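Local coordinates for variant surface glycoprotein MITAT 1.1 (PDB 5LY9) that forms, as a dimer, a coat on the trypanosome surface, where switching among antigenically distinct versions lets the parasite evade the host immune response, at residues A[69-74]-A[275-280]; A[99-104]-A[244-249]; A[157-162]-A[251-256]. One frame throughout, in Å; residues are numbered along the deposited sequence.

Contact 1 of 3, residues A[69-74]-A[275-280]; sequences RGYFAR and PTLKAL. With NAG (2-acetamido-2-deoxy-beta-D-glucopyranose), chain C.
With chi1 at 165°, the Tyr71 ring swings beside its own carbonyl carbon and brings its CD1 side against Thr276 and Leu277; Arg74 has CG anti to the carbonyl carbon and an extended chain from CG to NE, carrying its guanidinium past Thr276 to Leu280. The tyrosine meets the opposing backbone with an edge: Tyr71 CD1 lies 3.8 Å from Leu277 N, near the ring plane. Tyr71 CB is 3.9 Å from Leu280 CD1, and the same methyl presses 3.3 Å from Gly70 C, a tight fit against a residue that has no side chain. Leu280 CD2 covers one face of the Arg74 guanidinium, 3.6 Å from Arg74 NE. Thr276 CG2 packs 3.6 Å from Arg74 CB, so the arginine's aliphatic part is used as well. Polar ends find partners elsewhere: Thr276 OG1 bonds to Glu267 OE2 and Tyr71 OH to the backbone N of Glu267, and Arg74 NH2 forms a salt bridge with Asp348 of the second subunit. The axes of segments 69-74 and 275-280 approach to 9.3 Å at 130°, so the two run in largely reversed directions, one on the long helix 62-114, the other on helix 275-285. Behind the contact, Phe72 points away, Phe72 CZ 3.7 Å from C6 of the attached N-acetylglucosamine, and packs on Ala45 of helix 24-55, the neighbouring long helix.

Contact 2 of 3, residues A[99-104]-A[244-249]; sequences AYLKGS and PAWHEA
Leu101 meets Trp246 in a CH-pi contact that is the most directional part of this otherwise aliphatic interface. Leu101 CD1 stands over the five-membered ring of Trp246, 3.7 Å from its centroid and only 13° off the ring normal, which identifies an approach over the face. The second methyl reaches the six-membered ring, with Leu101 CD2 3.9 Å from Trp246 CE3. Although the bond from CA to CB in Trp246 leads away from helix 99-104, CG stands beside the backbone N (chi1 -62°), and the indole lies across the end of the leucine, the two side chains crossing at about a right angle.

The remaining contacts are apolar, with alanine methyls on the 244-249 side. Leu101 CD2 rests 4.0 Å from Ala249 CB, so CD2 touches both the six-membered ring and Ala249. One turn earlier, Ala245 CB lies 4.0 Å from Tyr100 CD2, and CE2 of that ring is equally near. Small alanines let the backbones come close: the CA atoms of Leu101 and Ala245 are 5.8 Å apart, and the segment axes approach to 9.3 Å at 140° between their directions.

Hydrogen bonding belongs to the surroundings. Trp246 NE1 donates to Leu214 O, which fixes the rotation of the indole, and Tyr167 and Trp246 meet edge-to-face. Tyr100 OH pairs with Asp106 of the second subunit, while Ser104 OG bonds to Gly103 O of that subunit.

Helix 62-114 therefore works on two fronts here, against helix 244-254 of its own chain and against its dimer mate, in keeping with the long-helix core of an A-type VSG N-terminal domain.

Contact 3 of 3, residues A[157-162]-A[251-256]; sequences ATRTEL and EARNRE
Arg253 and Arg159 stack their guanidinium groups, centres 3.9 Å apart and planes at 11°, arriving from opposite directions. Arg253 spends its donors on loop carbonyls: Arg253 NH2 gives a hydrogen bond of 2.9 Å to Thr158 O (151° at the hydrogen), with the oxygen tilted somewhat out of the guanidinium plane, and NH1 reaches Leu162 O at 2.9 Å in a weak, bent bond. Glu20 supplies NH1 with a carboxylate as well. Arg159 NH2 donates 3.1 Å to Glu256 OE1, almost straight at 163°; the oxygen lies close to the Arg159 guanidinium plane and accepts through its syn lone pair, and this salt bridge is backed by a second one to Glu27. Arg159 NH1 donates 2.9 Å to a water, which in turn donates 2.7 Å to Arg253 O. Glu256 OE2 is taken by Ser94 OG. Each cation is thus paired with carboxylates (Glu20 for Arg253, Glu27 and Glu256 for Arg159), which would offset their like charges. A bend at chi2 of Arg159 folds its chain over the Arg253 group. Structurally, a stacked pair of guanidinium groups with carboxylate partners ties loop 157-162 to the C-terminal end of helix 244-254 within the A-type VSG N-terminal domain.

How the contacts relate
Contacts 1 and 2 both dock a short helix on helix 62-114, yet their centres are 41 Å apart, on opposite sides of the chain's centre, and each also touches the second subunit. Contact 2 is fully buried; contact 1 is partly buried, and its central arginine also makes an intersubunit salt bridge. Contact 3 shares helix 244-254 with contact 2, 12 Å away between centres, and the two meet where Leu162 CD2 packs 3.7 Å from Ala249 O. One short helix thus passes from apolar packing to a charged, hydrated end. In contact 3 hydrogen bonds and a salt bridge span the segments, two touching residues are exposed, and no other chain takes part.

Contact 1 of 3, residues A[69-74]-A[275-280]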
loop_
_atom_site.group_PDB
_atom_site.type_symbol
_atom_site.label_atom_id
_atom_site.label_comp_id
_atom_site.label_asym_id
_atom_site.label_seq_id
_atom_site.Cartn_x
_atom_site.Cartn_y
_atom_site.Cartn_z
ATOM N N ARG A 69 -27.575 -15.050 4.347
ATOM C CA ARG A 69 -26.382 -15.685 3.733
ATOM C C ARG A 69 -26.029 -14.932 2.475
ATOM O O ARG A 69 -24.874 -14.626 2.243
ATOM C CB ARG A 69 -26.725 -17.126 3.446
ATOM C CG ARG A 69 -25.634 -17.930 2.722
ATOM C CD ARG A 69 -25.972 -18.253 1.286
ATOM N NE ARG A 69 -24.939 -19.148 0.785
ATOM C CZ ARG A 69 -24.921 -20.470 0.956
ATOM N NH1 ARG A 69 -25.926 -21.151 1.502
ATOM N NH2 ARG A 69 -23.863 -21.128 0.572
ATOM N N GLY A 70 -27.052 -14.663 1.669
ATOM C CA GLY A 70 -26.855 -13.890 0.416
ATOM C C GLY A 70 -26.345 -12.510 0.668
ATOM O O GLY A 70 -25.468 -12.021 -0.088
ATOM N N TYR A 71 -26.859 -11.860 1.728
ATOM C CA TYR A 71 -26.413 -10.551 2.116
ATOM C C TYR A 71 -24.956 -10.518 2.516
ATOM O O TYR A 71 -24.154 -9.714 2.017
ATOM C CB TYR A 71 -27.321 -9.997 3.189
ATOM C CG TYR A 71 -26.796 -8.849 3.917
ATOM C CD1 TYR A 71 -27.025 -7.571 3.496
ATOM C CD2 TYR A 71 -26.062 -9.056 5.053
ATOM C CE1 TYR A 71 -26.465 -6.525 4.146
ATOM C CE2 TYR A 71 -25.486 -8.051 5.703
ATOM C CZ TYR A 71 -25.709 -6.747 5.277
ATOM O OH TYR A 71 -25.181 -5.680 6.036
ATOM N N PHE A 72 -24.593 -11.408 3.396
ATOM C CA PHE A 72 -23.190 -11.429 3.805
ATOM C C PHE A 72 -22.270 -11.765 2.635
ATOM O O PHE A 72 -21.196 -11.175 2.497
ATOM C CB PHE A 72 -22.957 -12.464 4.940
ATOM C CG PHE A 72 -23.610 -12.084 6.247
ATOM C CD1 PHE A 72 -23.379 -10.865 6.824
ATOM C CD2 PHE A 72 -24.412 -12.986 6.929
ATOM C CE1 PHE A 72 -23.981 -10.468 8.049
ATOM C CE2 PHE A 72 -25.052 -12.615 8.121
ATOM C CZ PHE A 72 -24.843 -11.376 8.662
ATOM N N ALA A 73 -22.668 -12.698 1.793
ATOM C CA ALA A 73 -21.900 -12.961 0.565
ATOM C C ALA A 73 -21.710 -11.730 -0.304
ATOM O O ALA A 73 -20.568 -11.415 -0.668
ATOM C CB ALA A 73 -22.537 -14.054 -0.231
ATOM N N ARG A 74 -22.768 -11.022 -0.614
ATOM C CA ARG A 74 -22.592 -9.783 -1.403
ATOM C C ARG A 74 -21.650 -8.842 -0.723
ATOM O O ARG A 74 -20.830 -8.196 -1.375
ATOM C CB ARG A 74 -23.917 -9.047 -1.731
ATOM C CG ARG A 74 -24.694 -9.707 -2.831
ATOM C CD ARG A 74 -25.617 -8.704 -3.515
ATOM N NE ARG A 74 -26.371 -9.326 -4.573
ATOM C CZ ARG A 74 -27.354 -8.747 -5.223
ATOM N NH1 ARG A 74 -27.706 -7.474 -4.976
ATOM N NH2 ARG A 74 -27.992 -9.429 -6.143
ATOM N N PRO A 275 -29.389 -1.297 1.285
ATOM C CA PRO A 275 -29.671 -1.536 -0.155
ATOM C C PRO A 275 -29.326 -2.933 -0.641
ATOM O O PRO A 275 -30.045 -3.455 -1.529
ATOM C CB PRO A 275 -28.869 -0.456 -0.920
ATOM C CG PRO A 275 -28.089 0.223 0.116
ATOM C CD PRO A 275 -28.557 -0.088 1.487
ATOM N N THR A 276 -28.354 -3.582 -0.002
ATOM C CA THR A 276 -27.943 -4.916 -0.440
ATOM C C THR A 276 -29.036 -5.875 0.024
ATOM O O THR A 276 -29.440 -6.766 -0.697
ATOM C CB THR A 276 -26.597 -5.300 0.160
ATOM O OG1 THR A 276 -25.627 -4.335 -0.274
ATOM C CG2 THR A 276 -26.201 -6.705 -0.231
ATOM N N LEU A 277 -29.487 -5.691 1.265
ATOM C CA LEU A 277 -30.579 -6.536 1.785
ATOM C C LEU A 277 -31.816 -6.423 0.913
ATOM O O LEU A 277 -32.422 -7.416 0.517
ATOM C CB LEU A 277 -30.885 -6.198 3.274
ATOM C CG LEU A 277 -31.657 -7.264 4.040
ATOM C CD1 LEU A 277 -30.829 -8.518 4.166
ATOM C CD2 LEU A 277 -32.104 -6.705 5.386
ATOM N N LYS A 278 -32.231 -5.209 0.647
ATOM C CA LYS A 278 -33.458 -4.977 -0.074
ATOM C C LYS A 278 -33.357 -5.586 -1.469
ATOM O O LYS A 278 -34.319 -6.213 -1.954
ATOM C CB LYS A 278 -33.709 -3.434 -0.165
ATOM C CG LYS A 278 -34.994 -3.079 -0.865
ATOM C CD LYS A 278 -35.037 -1.601 -1.180
ATOM C CE LYS A 278 -36.463 -1.269 -1.521
ATOM N NZ LYS A 278 -36.499 0.113 -2.114
ATOM N N ALA A 279 -32.191 -5.386 -2.118
ATOM C CA ALA A 279 -32.004 -5.916 -3.521
ATOM C C ALA A 279 -32.067 -7.418 -3.537
ATOM O O ALA A 279 -32.629 -8.025 -4.472
ATOM C CB ALA A 279 -30.710 -5.459 -4.103
ATOM N N LEU A 280 -31.528 -8.049 -2.489
ATOM C CA LEU A 280 -31.576 -9.535 -2.444
ATOM C C LEU A 280 -32.991 -10.094 -2.188
ATOM O O LEU A 280 -33.236 -11.240 -2.514
ATOM C CB LEU A 280 -30.620 -10.102 -1.417
ATOM C CG LEU A 280 -29.164 -10.039 -1.829
ATOM C CD1 LEU A 280 -28.284 -10.162 -0.631
ATOM C CD2 LEU A 280 -28.936 -11.115 -2.853
HETATM C C1 NAG C . -21.419 -7.943 10.258
HETATM C C2 NAG C . -20.119 -8.040 11.041
HETATM C C3 NAG C . -19.801 -9.440 11.431
HETATM C C4 NAG C . -21.010 -9.993 12.200
HETATM C C5 NAG C . -22.263 -9.879 11.346
HETATM C C6 NAG C . -23.562 -10.334 12.027
HETATM C C7 NAG C . -18.404 -6.369 10.562
HETATM C C8 NAG C . -17.278 -5.900 9.682
HETATM N N2 NAG C . -19.021 -7.510 10.241
HETATM O O3 NAG C . -18.664 -9.447 12.285
HETATM O O4 NAG C . -20.741 -11.371 12.440
HETATM O O5 NAG C . -22.463 -8.524 11.035
HETATM O O6 NAG C . -23.667 -9.718 13.320
HETATM O O7 NAG C . -18.762 -5.720 11.519
#

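Contact 2 of 3, residues A[99-104]-A[244-249]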
loop_
_atom_site.group_PDB
_atom_site.type_symbol
_atom_site.label_atom_id
_atom_site.label_comp_id
_atom_site.label_asym_id
_atom_site.label_seq_id
_atom_site.Cartn_x
_atom_site.Cartn_y
_atom_site.Cartn_z
ATOM N N ALA A 99 5.650 9.633 2.399
ATOM C CA ALA A 99 7.032 9.278 2.388
ATOM C C ALA A 99 7.827 10.161 1.434
ATOM O O ALA A 99 8.926 10.593 1.740
ATOM C CB ALA A 99 7.178 7.820 2.042
ATOM N N TYR A 100 7.239 10.507 0.277
ATOM C CA TYR A 100 7.954 11.352 -0.689
ATOM C C TYR A 100 8.207 12.751 -0.141
ATOM O O TYR A 100 9.328 13.282 -0.204
ATOM C CB TYR A 100 7.113 11.428 -1.979
ATOM C CG TYR A 100 7.750 12.213 -3.105
ATOM C CD1 TYR A 100 9.067 11.947 -3.572
ATOM C CD2 TYR A 100 7.060 13.251 -3.700
ATOM C CE1 TYR A 100 9.604 12.643 -4.605
ATOM C CE2 TYR A 100 7.604 13.973 -4.771
ATOM C CZ TYR A 100 8.894 13.685 -5.209
ATOM O OH TYR A 100 9.443 14.419 -6.229
ATOM N N LEU A 101 7.154 13.368 0.398
ATOM C CA LEU A 101 7.263 14.675 1.049
ATOM C C LEU A 101 8.251 14.627 2.226
ATOM O O LEU A 101 9.148 15.519 2.327
ATOM C CB LEU A 101 5.878 15.182 1.459
ATOM C CG LEU A 101 5.932 16.479 2.227
ATOM C CD1 LEU A 101 6.483 17.565 1.367
ATOM C CD2 LEU A 101 4.511 16.826 2.714
ATOM N N LYS A 102 8.189 13.573 3.046
ATOM C CA LYS A 102 9.111 13.415 4.164
ATOM C C LYS A 102 10.541 13.325 3.702
ATOM O O LYS A 102 11.479 13.912 4.326
ATOM C CB LYS A 102 8.731 12.196 4.953
ATOM C CG LYS A 102 9.624 11.976 6.119
ATOM C CD LYS A 102 9.082 10.968 7.070
ATOM C CE LYS A 102 10.109 10.265 7.934
ATOM N NZ LYS A 102 11.008 11.192 8.718
ATOM N N GLY A 103 10.761 12.654 2.554
ATOM C CA GLY A 103 12.151 12.535 2.044
ATOM C C GLY A 103 12.729 13.854 1.672
ATOM O O GLY A 103 13.920 14.130 1.912
ATOM N N SER A 104 11.931 14.749 1.091
ATOM C CA SER A 104 12.439 16.039 0.758
ATOM C C SER A 104 12.655 16.927 1.984
ATOM O O SER A 104 13.703 17.612 2.086
ATOM C CB SER A 104 11.493 16.828 -0.185
ATOM O OG SER A 104 11.287 16.033 -1.429
ATOM N N PRO A 244 3.382 20.772 -5.486
ATOM C CA PRO A 244 2.628 19.523 -5.739
ATOM C C PRO A 244 2.829 18.455 -4.677
ATOM O O PRO A 244 1.866 17.767 -4.393
ATOM C CB PRO A 244 3.114 19.029 -7.116
ATOM C CG PRO A 244 4.325 19.792 -7.347
ATOM C CD PRO A 244 4.221 21.122 -6.656
ATOM N N ALA A 245 4.037 18.197 -4.199
ATOM C CA ALA A 245 4.184 17.134 -3.201
ATOM C C ALA A 245 3.370 17.399 -1.935
ATOM O O ALA A 245 2.893 16.446 -1.286
ATOM C CB ALA A 245 5.636 16.885 -2.848
ATOM N N TRP A 246 3.231 18.683 -1.557
ATOM C CA TRP A 246 2.455 19.085 -0.382
ATOM C C TRP A 246 0.967 18.922 -0.635
ATOM O O TRP A 246 0.270 18.398 0.201
ATOM C CB TRP A 246 2.746 20.528 -0.008
ATOM C CG TRP A 246 4.177 20.739 0.364
ATOM C CD1 TRP A 246 5.236 20.968 -0.457
ATOM C CD2 TRP A 246 4.690 20.831 1.687
ATOM N NE1 TRP A 246 6.367 21.198 0.272
ATOM C CE2 TRP A 246 6.061 21.133 1.596
ATOM C CE3 TRP A 246 4.135 20.678 2.944
ATOM C CZ2 TRP A 246 6.879 21.267 2.750
ATOM C CZ3 TRP A 246 4.943 20.801 4.060
ATOM C CH2 TRP A 246 6.276 21.090 3.965
ATOM N N HIS A 247 0.514 19.319 -1.803
ATOM C CA HIS A 247 -0.877 19.079 -2.160
ATOM C C HIS A 247 -1.159 17.581 -2.192
ATOM O O HIS A 247 -2.201 17.157 -1.694
ATOM C CB HIS A 247 -1.155 19.627 -3.561
ATOM C CG HIS A 247 -2.577 19.460 -3.959
ATOM N ND1 HIS A 247 -3.061 18.288 -4.457
ATOM C CD2 HIS A 247 -3.641 20.275 -3.806
ATOM C CE1 HIS A 247 -4.366 18.402 -4.664
ATOM N NE2 HIS A 247 -4.730 19.620 -4.339
ATOM N N GLU A 248 -0.230 16.772 -2.744
ATOM C CA GLU A 248 -0.457 15.379 -2.882
ATOM C C GLU A 248 -0.548 14.640 -1.539
ATOM O O GLU A 248 -1.466 13.847 -1.327
ATOM C CB GLU A 248 0.621 14.737 -3.770
ATOM C CG GLU A 248 0.500 13.228 -3.840
ATOM C CD GLU A 248 -0.742 12.691 -4.558
ATOM O OE1 GLU A 248 -1.530 13.438 -5.153
ATOM O OE2 GLU A 248 -0.918 11.471 -4.530
ATOM N N ALA A 249 0.349 14.927 -0.584
ATOM C CA ALA A 249 0.202 14.317 0.761
ATOM C C ALA A 249 -1.089 14.732 1.437
ATOM O O ALA A 249 -1.717 13.915 2.068
ATOM C CB ALA A 249 1.358 14.620 1.656
#

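Contact 3 of 3, residues A[157-162]-A[251-256]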
loop_
_atom_site.group_PDB
_atom_site.type_symbol
_atom_site.label_atom_id
_atom_site.label_comp_id
_atom_site.label_asym_id
_atom_site.label_seq_id
_atom_site.Cartn_x
_atom_site.Cartn_y
_atom_site.Cartn_z
ATOM N N ALA A 157 -1.019 7.110 13.727
ATOM C CA ALA A 157 -0.327 8.395 13.517
ATOM C C ALA A 157 -1.073 9.568 14.141
ATOM O O ALA A 157 -2.298 9.532 14.426
ATOM C CB ALA A 157 -0.203 8.599 12.051
ATOM N N THR A 158 -0.339 10.639 14.416
ATOM C CA THR A 158 -0.972 11.845 14.886
ATOM C C THR A 158 -1.645 12.564 13.726
ATOM O O THR A 158 -1.350 12.302 12.591
ATOM C CB THR A 158 -0.009 12.739 15.618
ATOM O OG1 THR A 158 1.091 13.127 14.769
ATOM C CG2 THR A 158 0.512 12.048 16.860
ATOM N N ARG A 159 -2.554 13.480 14.053
ATOM C CA ARG A 159 -3.347 14.180 13.086
ATOM C C ARG A 159 -3.378 15.656 13.340
ATOM O O ARG A 159 -4.315 16.361 12.907
ATOM C CB ARG A 159 -4.783 13.613 13.209
ATOM C CG ARG A 159 -4.828 12.175 12.733
ATOM C CD ARG A 159 -5.136 12.126 11.267
ATOM N NE ARG A 159 -5.167 10.763 10.730
ATOM C CZ ARG A 159 -5.495 10.482 9.471
ATOM N NH1 ARG A 159 -5.824 11.419 8.597
ATOM N NH2 ARG A 159 -5.478 9.224 9.093
ATOM N N THR A 160 -2.296 16.178 13.942
ATOM C CA THR A 160 -2.241 17.591 14.217
ATOM C C THR A 160 -1.465 18.370 13.232
ATOM O O THR A 160 -1.666 19.615 13.123
ATOM C CB THR A 160 -1.611 17.827 15.635
ATOM O OG1 THR A 160 -0.504 16.956 15.871
ATOM C CG2 THR A 160 -2.706 17.534 16.687
ATOM N N GLU A 161 -0.507 17.708 12.544
ATOM C CA GLU A 161 0.389 18.468 11.688
ATOM C C GLU A 161 -0.112 18.547 10.242
ATOM O O GLU A 161 0.177 19.534 9.533
ATOM C CB GLU A 161 1.817 17.963 11.738
ATOM C CG GLU A 161 2.335 17.722 13.167
ATOM C CD GLU A 161 2.119 18.936 14.070
ATOM O OE1 GLU A 161 2.370 20.091 13.648
ATOM O OE2 GLU A 161 1.608 18.694 15.207
ATOM N N LEU A 162 -0.896 17.552 9.831
ATOM C CA LEU A 162 -1.475 17.537 8.484
ATOM C C LEU A 162 -2.914 17.135 8.660
ATOM O O LEU A 162 -3.216 15.971 8.964
ATOM C CB LEU A 162 -0.721 16.549 7.572
ATOM C CG LEU A 162 -1.375 16.285 6.202
ATOM C CD1 LEU A 162 -1.734 17.629 5.557
ATOM C CD2 LEU A 162 -0.502 15.397 5.288
ATOM N N GLU A 251 -4.094 15.822 0.043
ATOM C CA GLU A 251 -5.246 15.201 -0.633
ATOM C C GLU A 251 -5.252 13.697 -0.421
ATOM O O GLU A 251 -6.302 13.118 -0.088
ATOM C CB GLU A 251 -5.228 15.529 -2.105
ATOM C CG GLU A 251 -6.405 14.930 -2.836
ATOM C CD GLU A 251 -6.547 15.425 -4.257
ATOM O OE1 GLU A 251 -7.093 16.565 -4.430
ATOM O OE2 GLU A 251 -6.080 14.711 -5.161
ATOM N N ALA A 252 -4.096 13.036 -0.530
ATOM C CA ALA A 252 -4.090 11.601 -0.352
ATOM C C ALA A 252 -4.487 11.248 1.077
ATOM O O ALA A 252 -5.177 10.264 1.314
ATOM C CB ALA A 252 -2.720 11.044 -0.656
ATOM N N ARG A 253 -4.024 12.032 2.046
ATOM C CA ARG A 253 -4.425 11.721 3.395
ATOM C C ARG A 253 -5.934 11.833 3.567
ATOM O O ARG A 253 -6.584 10.974 4.190
ATOM C CB ARG A 253 -3.653 12.592 4.410
ATOM C CG ARG A 253 -3.578 11.877 5.764
ATOM C CD ARG A 253 -2.891 12.638 6.821
ATOM N NE ARG A 253 -2.495 11.743 7.908
ATOM C CZ ARG A 253 -1.983 12.165 9.054
ATOM N NH1 ARG A 253 -1.824 13.506 9.309
ATOM N NH2 ARG A 253 -1.558 11.233 9.944
ATOM N N ASN A 254 -6.500 12.894 3.007
ATOM C CA ASN A 254 -7.945 13.074 3.133
ATOM C C ASN A 254 -8.703 11.974 2.442
ATOM O O ASN A 254 -9.848 11.661 2.893
ATOM C CB ASN A 254 -8.347 14.396 2.529
ATOM C CG ASN A 254 -8.110 15.524 3.444
ATOM O OD1 ASN A 254 -8.055 15.330 4.670
ATOM N ND2 ASN A 254 -7.959 16.733 2.877
ATOM N N ARG A 255 -8.153 11.400 1.382
ATOM C CA ARG A 255 -8.863 10.348 0.599
ATOM C C ARG A 255 -8.609 8.903 0.981
ATOM O O ARG A 255 -9.117 7.986 0.290
ATOM C CB ARG A 255 -8.648 10.568 -0.919
ATOM C CG ARG A 255 -9.314 11.890 -1.207
ATOM C CD ARG A 255 -9.220 12.408 -2.590
ATOM N NE ARG A 255 -9.897 13.723 -2.637
ATOM C CZ ARG A 255 -10.152 14.371 -3.765
ATOM N NH1 ARG A 255 -9.858 13.826 -4.945
ATOM N NH2 ARG A 255 -10.726 15.552 -3.710
ATOM N N GLU A 256 -7.990 8.681 2.139
ATOM C CA GLU A 256 -7.674 7.327 2.578
ATOM C C GLU A 256 -8.966 6.548 2.774
ATOM O O GLU A 256 -9.917 6.998 3.480
ATOM C CB GLU A 256 -6.964 7.343 3.911
ATOM C CG GLU A 256 -5.578 7.913 3.813
ATOM C CD GLU A 256 -4.923 8.255 5.149
ATOM O OE1 GLU A 256 -5.630 8.332 6.129
ATOM O OE2 GLU A 256 -3.668 8.478 5.171
HETATM O O HOH W 1 -7.664 10.411 6.653
#